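Local structure of class I SAM-dependent methyltransferase (Silicibacter pomeroyi DSS-3, 3CVO) at residues 26-31 / 44-49; 34-39 / 125-130. The protein probably transfers a methyl group from S-adenosylmethionine to a substrate not yet identified. All coordinates share one frame; numbering follows the deposited sequence.

Contact 1 (26-31 / 44-49); sequences MAYEEA and VVAAEL
The ring of Y28 is the one aromatic group here, and A46 meets it at the CD2-CE2 side. The methyl CB of A46 comes in obliquely, 3.7 Å from Y28 CD2 and almost as near CE2, while the backbone N of A46 lies at the ring edge, in its plane. V45 adds a second oblique touch through one branch alone, its CG1 standing 4.2 Å from Y28 CD2. The ring is placed there by a first torsion that sets CG of Y28 anti to the carbonyl carbon, beside the backbone N (chi1 -81°). No hydrogen bond crosses here; the phenol oxygen has its partner in E36.

At the root of the ring, L49 meets helix 18-30 through its methyls. Its CD1 rests 3.8 Å from Y28 CB and 3.9 Å from E29 CG, touching the root of the tyrosine and the aliphatic stem of the glutamate. The side chains of E29 and L49 cross at about a right angle, with the second methyl, CD2, 4.0 Å from the same E29 CG. L49 also stays tied to its own segment by a backbone bond from its N to A46 O at 3.1 Å. An alanine here would lose both methyls and is likely to open a gap beside Y28 CB, leaving the stem of E29 freer to turn.

Helix 18-30 is finishing at this point, and K52 collects backbone carbonyls there, those of E29 and A31. The contact thus joins the end of that helix to helix 41-47, the two elements flanking strand 33-37 in sequence. Both lie on the same face of the sheet, where Y28 and A46 each pack on I34 and Y28 reaches on to V125 and L127 of strand 125-128.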
HETATM    1  N   MSE A  26      28.437  -7.366  15.971  1.00 25.56           N
HETATM    2  CA  MSE A  26      29.359  -6.534  15.203  1.00 27.67           C
HETATM    3  C   MSE A  26      28.602  -5.391  14.517  1.00 24.93           C
HETATM    4  O   MSE A  26      29.069  -4.260  14.529  1.00 24.79           O
HETATM    5  CB  MSE A  26      30.135  -7.355  14.187  1.00 23.45           C
HETATM    6  CG  MSE A  26      31.181  -8.246  14.830  1.00 44.02           C
HETATM    7 SE   MSE A  26      32.025  -9.462  13.540  0.75 58.76          SE
HETATM    8  CE  MSE A  26      33.149 -10.463  14.823  1.00 64.46           C
ATOM      9  N   ALA A  27      27.415  -5.684  13.974  1.00 23.08           N
ATOM     10  CA  ALA A  27      26.621  -4.688  13.253  1.00 23.01           C
ATOM     11  C   ALA A  27      26.233  -3.593  14.218  1.00 23.62           C
ATOM     12  O   ALA A  27      26.290  -2.406  13.908  1.00 22.85           O
ATOM     13  CB  ALA A  27      25.348  -5.325  12.635  1.00 20.21           C
ATOM     14  N   TYR A  28      25.824  -4.022  15.403  1.00 22.83           N
ATOM     15  CA  TYR A  28      25.334  -3.116  16.449  1.00 21.82           C
ATOM     16  C   TYR A  28      26.476  -2.262  17.013  1.00 24.10           C
ATOM     17  O   TYR A  28      26.289  -1.102  17.395  1.00 23.76           O
ATOM     18  CB  TYR A  28      24.652  -3.900  17.588  1.00 20.02           C
ATOM     19  CG  TYR A  28      23.212  -4.299  17.291  1.00 23.57           C
ATOM     20  CD1 TYR A  28      22.707  -4.297  15.995  1.00 22.77           C
ATOM     21  CD2 TYR A  28      22.345  -4.635  18.315  1.00 23.81           C
ATOM     22  CE1 TYR A  28      21.381  -4.623  15.744  1.00 21.84           C
ATOM     23  CE2 TYR A  28      21.019  -4.966  18.073  1.00 22.83           C
ATOM     24  CZ  TYR A  28      20.532  -4.970  16.789  1.00 23.68           C
ATOM     25  OH  TYR A  28      19.171  -5.308  16.519  1.00 23.24           O
ATOM     26  N   GLU A  29      27.664  -2.854  17.039  1.00 24.71           N
ATOM     27  CA  GLU A  29      28.857  -2.166  17.548  1.00 26.75           C
ATOM     28  C   GLU A  29      29.184  -1.038  16.608  1.00 25.47           C
ATOM     29  O   GLU A  29      29.517   0.061  17.034  1.00 27.11           O
ATOM     30  CB  GLU A  29      30.045  -3.119  17.733  1.00 26.77           C
ATOM     31  CG  GLU A  29      29.834  -3.962  18.969  1.00 33.53           C
ATOM     32  CD  GLU A  29      30.940  -4.967  19.275  1.00 48.32           C
ATOM     33  OE1 GLU A  29      31.769  -5.279  18.385  1.00 50.97           O
ATOM     34  OE2 GLU A  29      30.949  -5.468  20.423  1.00 49.35           O
ATOM     35  N   GLU A  30      29.013  -1.316  15.326  1.00 25.43           N
ATOM     36  CA  GLU A  30      29.375  -0.385  14.252  1.00 26.11           C
ATOM     37  C   GLU A  30      28.331   0.728  14.066  1.00 26.21           C
ATOM     38  O   GLU A  30      28.653   1.805  13.627  1.00 22.09           O
ATOM     39  CB  GLU A  30      29.598  -1.112  12.905  1.00 26.60           C
ATOM     40  CG  GLU A  30      30.940  -1.821  12.757  1.00 34.07           C
ATOM     41  N   ALA A  31      27.077   0.437  14.366  1.00 22.37           N
ATOM     42  CA  ALA A  31      25.955   1.397  14.235  1.00 21.70           C
ATOM     43  C   ALA A  31      25.883   2.390  15.382  1.00 24.22           C
ATOM     44  O   ALA A  31      26.272   2.088  16.507  1.00 28.32           O
ATOM     45  CB  ALA A  31      24.620   0.615  14.211  1.00 19.99           C
ATOM     46  N   VAL A  44      18.677  -6.240  24.153  1.00 23.06           N
ATOM     47  CA  VAL A  44      19.601  -6.251  25.313  1.00 22.84           C
ATOM     48  C   VAL A  44      21.031  -6.085  24.818  1.00 22.46           C
ATOM     49  O   VAL A  44      21.813  -5.341  25.386  1.00 23.79           O
ATOM     50  CB  VAL A  44      19.450  -7.546  26.174  1.00 22.98           C
ATOM     51  CG1 VAL A  44      20.531  -7.623  27.286  1.00 24.63           C
ATOM     52  CG2 VAL A  44      18.042  -7.620  26.774  1.00 21.02           C
ATOM     53  N   VAL A  45      21.354  -6.778  23.738  1.00 23.52           N
ATOM     54  CA  VAL A  45      22.659  -6.625  23.097  1.00 22.24           C
ATOM     55  C   VAL A  45      22.948  -5.159  22.757  1.00 23.28           C
ATOM     56  O   VAL A  45      24.058  -4.661  22.988  1.00 22.00           O
ATOM     57  CB  VAL A  45      22.845  -7.487  21.828  1.00 23.77           C
ATOM     58  CG1 VAL A  45      24.157  -7.096  21.129  1.00 20.87           C
ATOM     59  CG2 VAL A  45      22.836  -8.975  22.170  1.00 25.76           C
ATOM     60  N   ALA A  46      21.930  -4.459  22.281  1.00 22.96           N
ATOM     61  CA  ALA A  46      22.081  -3.056  21.880  1.00 22.27           C
ATOM     62  C   ALA A  46      22.197  -2.143  23.107  1.00 22.22           C
ATOM     63  O   ALA A  46      23.027  -1.219  23.165  1.00 21.92           O
ATOM     64  CB  ALA A  46      20.900  -2.617  21.012  1.00 18.78           C
ATOM     65  N   ALA A  47      21.359  -2.445  24.093  1.00 21.80           N
ATOM     66  CA  ALA A  47      21.262  -1.681  25.331  1.00 23.24           C
ATOM     67  C   ALA A  47      22.574  -1.641  26.096  1.00 23.84           C
ATOM     68  O   ALA A  47      22.853  -0.693  26.818  1.00 23.75           O
ATOM     69  CB  ALA A  47      20.159  -2.261  26.233  1.00 20.93           C
ATOM     70  N   GLU A  48      23.360  -2.695  25.939  1.00 23.97           N
ATOM     71  CA  GLU A  48      24.558  -2.899  26.737  1.00 25.55           C
ATOM     72  C   GLU A  48      25.763  -2.255  26.103  1.00 24.95           C
ATOM     73  O   GLU A  48      26.829  -2.232  26.673  1.00 24.93           O
ATOM     74  CB  GLU A  48      24.803  -4.386  26.956  1.00 26.85           C
ATOM     75  CG  GLU A  48      23.742  -4.993  27.854  1.00 35.58           C
ATOM     76  CD  GLU A  48      24.035  -6.430  28.256  1.00 41.09           C
ATOM     77  OE1 GLU A  48      24.747  -7.152  27.504  1.00 45.85           O
ATOM     78  OE2 GLU A  48      23.524  -6.821  29.332  1.00 41.43           O
ATOM     79  N   LEU A  49      25.557  -1.709  24.912  1.00 23.26           N
ATOM     80  CA  LEU A  49      26.577  -0.960  24.203  1.00 21.95           C
ATOM     81  C   LEU A  49      26.393   0.545  24.434  1.00 23.28           C
ATOM     82  O   LEU A  49      25.263   1.070  24.442  1.00 23.86           O
ATOM     83  CB  LEU A  49      26.564  -1.279  22.710  1.00 20.91           C
ATOM     84  CG  LEU A  49      26.858  -2.729  22.293  1.00 26.35           C
ATOM     85  CD1 LEU A  49      26.523  -2.960  20.803  1.00 23.00           C
ATOM     86  CD2 LEU A  49      28.281  -3.089  22.587  1.00 29.59           C
TER

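Contact 2 (34-39 / 125-130); sequences ILEYGS and VVLVDG
L35 and Y37 bind V125, L127 and D129 through backbone ladder bonds that make strands 33-37 and 125-128 parallel neighbours in the middle of the Rossmann-type sheet, whose 3-2-1-4-5-7-6 order is that of class I methyltransferases. L35 N gives to V125 O, L127 N to L35 O and Y37 N to L127 O, the last the shortest at 2.8 Å, all nearly straight. The final rung, D129 N to Y37 O, is bent to 137° as the strands run into loops.

On one face I34 and V125 lie side by side, and the E36 carboxylate merely packs past L127, its OE2 3.8 Å from L127 CD2. V125 CG1 sits between its backbone N and carbonyl carbon (chi1 69°), which puts it against I34 CG1. On the other face Y37 turns its ring edge to V126 CG1, 3.8 Å from CE2, and its hydroxyl is held by P111 and W115.

Further out, T43, S56 and S42, along with Y28, grip the buried carboxylate of E36. The turn after strand 33-37, starting at G38 and S39, probably corresponds to the family's glycine-rich cofactor loop. At phi 99° a side chain on G38 would jam against Y37 O, so glycine is required; its CA lies 4.0 Å from G130 CA.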
ATOM      1  N   ILE A  34      20.018   2.244  15.787  1.00 18.38           N
ATOM      2  CA  ILE A  34      19.565   0.880  15.553  1.00 19.21           C
ATOM      3  C   ILE A  34      18.049   0.850  15.566  1.00 19.00           C
ATOM      4  O   ILE A  34      17.443   1.349  16.467  1.00 21.45           O
ATOM      5  CB  ILE A  34      20.082  -0.116  16.678  1.00 18.54           C
ATOM      6  CG1 ILE A  34      21.610  -0.234  16.660  1.00 19.51           C
ATOM      7  CG2 ILE A  34      19.411  -1.521  16.514  1.00 19.07           C
ATOM      8  CD1 ILE A  34      22.273  -0.641  18.031  1.00 14.77           C
ATOM      9  N   LEU A  35      17.471   0.260  14.533  1.00 19.88           N
ATOM     10  CA  LEU A  35      16.033   0.048  14.484  1.00 19.52           C
ATOM     11  C   LEU A  35      15.789  -1.441  14.428  1.00 21.05           C
ATOM     12  O   LEU A  35      16.372  -2.128  13.599  1.00 20.82           O
ATOM     13  CB  LEU A  35      15.420   0.746  13.230  1.00 18.67           C
ATOM     14  CG  LEU A  35      14.017   0.269  12.802  1.00 22.74           C
ATOM     15  CD1 LEU A  35      13.037   0.552  13.978  1.00 17.73           C
ATOM     16  CD2 LEU A  35      13.535   0.900  11.475  1.00 20.78           C
ATOM     17  N   GLU A  36      14.947  -1.928  15.332  1.00 20.32           N
ATOM     18  CA  GLU A  36      14.559  -3.317  15.344  1.00 21.03           C
ATOM     19  C   GLU A  36      13.089  -3.490  15.136  1.00 20.98           C
ATOM     20  O   GLU A  36      12.241  -2.723  15.620  1.00 19.37           O
ATOM     21  CB  GLU A  36      14.936  -3.994  16.679  1.00 21.65           C
ATOM     22  CG  GLU A  36      16.317  -3.842  17.179  1.00 23.71           C
ATOM     23  CD  GLU A  36      16.522  -4.642  18.452  1.00 23.24           C
ATOM     24  OE1 GLU A  36      15.676  -4.492  19.379  1.00 23.45           O
ATOM     25  OE2 GLU A  36      17.506  -5.444  18.523  1.00 22.82           O
ATOM     26  N   TYR A  37      12.776  -4.511  14.365  1.00 19.78           N
ATOM     27  CA  TYR A  37      11.403  -5.009  14.354  1.00 19.76           C
ATOM     28  C   TYR A  37      11.399  -6.335  15.099  1.00 21.42           C
ATOM     29  O   TYR A  37      12.060  -7.273  14.682  1.00 23.18           O
ATOM     30  CB  TYR A  37      10.951  -5.213  12.929  1.00 18.15           C
ATOM     31  CG  TYR A  37      10.802  -3.974  12.074  1.00 20.10           C
ATOM     32  CD1 TYR A  37       9.643  -3.242  12.083  1.00 19.14           C
ATOM     33  CD2 TYR A  37      11.824  -3.576  11.214  1.00 22.31           C
ATOM     34  CE1 TYR A  37       9.469  -2.130  11.239  1.00 18.25           C
ATOM     35  CE2 TYR A  37      11.675  -2.485  10.362  1.00 21.94           C
ATOM     36  CZ  TYR A  37      10.485  -1.761  10.381  1.00 19.36           C
ATOM     37  OH  TYR A  37      10.233  -0.713   9.526  1.00 20.52           O
ATOM     38  N   GLY A  38      10.686  -6.390  16.211  1.00 19.61           N
ATOM     39  CA  GLY A  38      10.828  -7.481  17.158  1.00 21.53           C
ATOM     40  C   GLY A  38      11.721  -7.028  18.282  1.00 24.80           C
ATOM     41  O   GLY A  38      12.700  -6.333  18.055  1.00 32.23           O
ATOM     42  N   SER A  39      11.327  -7.313  19.507  1.00 23.76           N
ATOM     43  CA  SER A  39      12.152  -6.943  20.662  1.00 23.34           C
ATOM     44  C   SER A  39      12.499  -8.194  21.435  1.00 22.09           C
ATOM     45  O   SER A  39      11.769  -9.157  21.411  1.00 22.36           O
ATOM     46  CB  SER A  39      11.461  -5.898  21.548  1.00 23.81           C
ATOM     47  OG  SER A  39      10.408  -6.469  22.291  1.00 26.73           O
ATOM     48  N   VAL A 125      21.627   0.561  11.113  1.00 22.28           N
ATOM     49  CA  VAL A 125      21.299  -0.869  10.985  1.00 18.68           C
ATOM     50  C   VAL A 125      19.841  -1.097  11.299  1.00 18.95           C
ATOM     51  O   VAL A 125      19.256  -0.462  12.160  1.00 18.73           O
ATOM     52  CB  VAL A 125      22.207  -1.784  11.899  1.00 22.10           C
ATOM     53  CG1 VAL A 125      21.893  -1.567  13.377  1.00 24.18           C
ATOM     54  CG2 VAL A 125      22.010  -3.244  11.547  1.00 18.58           C
ATOM     55  N   VAL A 126      19.236  -1.984  10.518  1.00 19.31           N
ATOM     56  CA  VAL A 126      17.863  -2.454  10.760  1.00 21.50           C
ATOM     57  C   VAL A 126      17.859  -3.954  10.931  1.00 21.64           C
ATOM     58  O   VAL A 126      18.412  -4.726  10.125  1.00 20.98           O
ATOM     59  CB  VAL A 126      16.887  -2.082   9.600  1.00 23.00           C
ATOM     60  CG1 VAL A 126      15.441  -2.649   9.834  1.00 16.52           C
ATOM     61  CG2 VAL A 126      16.880  -0.553   9.396  1.00 20.68           C
ATOM     62  N   LEU A 127      17.207  -4.372  11.998  1.00 21.85           N
ATOM     63  CA  LEU A 127      16.979  -5.796  12.228  1.00 21.88           C
ATOM     64  C   LEU A 127      15.521  -6.174  12.004  1.00 21.12           C
ATOM     65  O   LEU A 127      14.626  -5.600  12.585  1.00 20.80           O
ATOM     66  CB  LEU A 127      17.343  -6.169  13.669  1.00 22.10           C
ATOM     67  CG  LEU A 127      16.992  -7.610  14.072  1.00 19.89           C
ATOM     68  CD1 LEU A 127      17.823  -8.642  13.247  1.00 23.15           C
ATOM     69  CD2 LEU A 127      17.158  -7.863  15.590  1.00 19.97           C
ATOM     70  N   VAL A 128      15.337  -7.129  11.103  1.00 20.07           N
ATOM     71  CA  VAL A 128      14.026  -7.678  10.782  1.00 20.06           C
ATOM     72  C   VAL A 128      13.866  -9.017  11.528  1.00 20.32           C
ATOM     73  O   VAL A 128      14.432 -10.060  11.153  1.00 20.50           O
ATOM     74  CB  VAL A 128      13.776  -7.773   9.254  1.00 22.34           C
ATOM     75  CG1 VAL A 128      12.478  -8.537   8.944  1.00 19.60           C
ATOM     76  CG2 VAL A 128      13.748  -6.361   8.622  1.00 25.82           C
ATOM     77  N   ASP A 129      13.165  -8.983  12.650  1.00 20.35           N
ATOM     78  CA  ASP A 129      13.065 -10.178  13.471  1.00 21.36           C
ATOM     79  C   ASP A 129      11.716 -10.244  14.191  1.00 22.68           C
ATOM     80  O   ASP A 129      11.632 -10.752  15.278  1.00 24.14           O
ATOM     81  CB  ASP A 129      14.270 -10.222  14.460  1.00 20.32           C
ATOM     82  CG  ASP A 129      14.391 -11.518  15.220  1.00 30.26           C
ATOM     83  OD1 ASP A 129      14.025 -12.559  14.667  1.00 32.90           O
ATOM     84  OD2 ASP A 129      14.911 -11.488  16.358  1.00 31.84           O
ATOM     85  N   GLY A 130      10.676  -9.706  13.567  1.00 22.88           N
ATOM     86  CA  GLY A 130       9.342  -9.720  14.173  1.00 24.37           C
ATOM     87  C   GLY A 130       8.301 -10.209  13.200  1.00 21.82           C
ATOM     88  O   GLY A 130       8.463 -11.232  12.577  1.00 24.74           O
TER

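How the contacts relate
Contact 1 covers part of one face of the sheet whose central strand pair is contact 2, their centres about 12 Å apart, and Y28 joins them. Its OH stands 2.6 Å from E36 OE2, a probable hydrogen bond, while its CZ packs 3.6 Å from I34 CG2. A31 CB, just past helix 18-30, is likewise 3.6 Å from V125 CG1. The chain threads both in alternation: helix 18-30, strand 33-37, helix 41-47, then much later strand 125-128. By analogy with the family, the cofactor site probably lies where G38 and D129 leave their strands; contact 1 packs at the opposite, starting end, near I34 and V125.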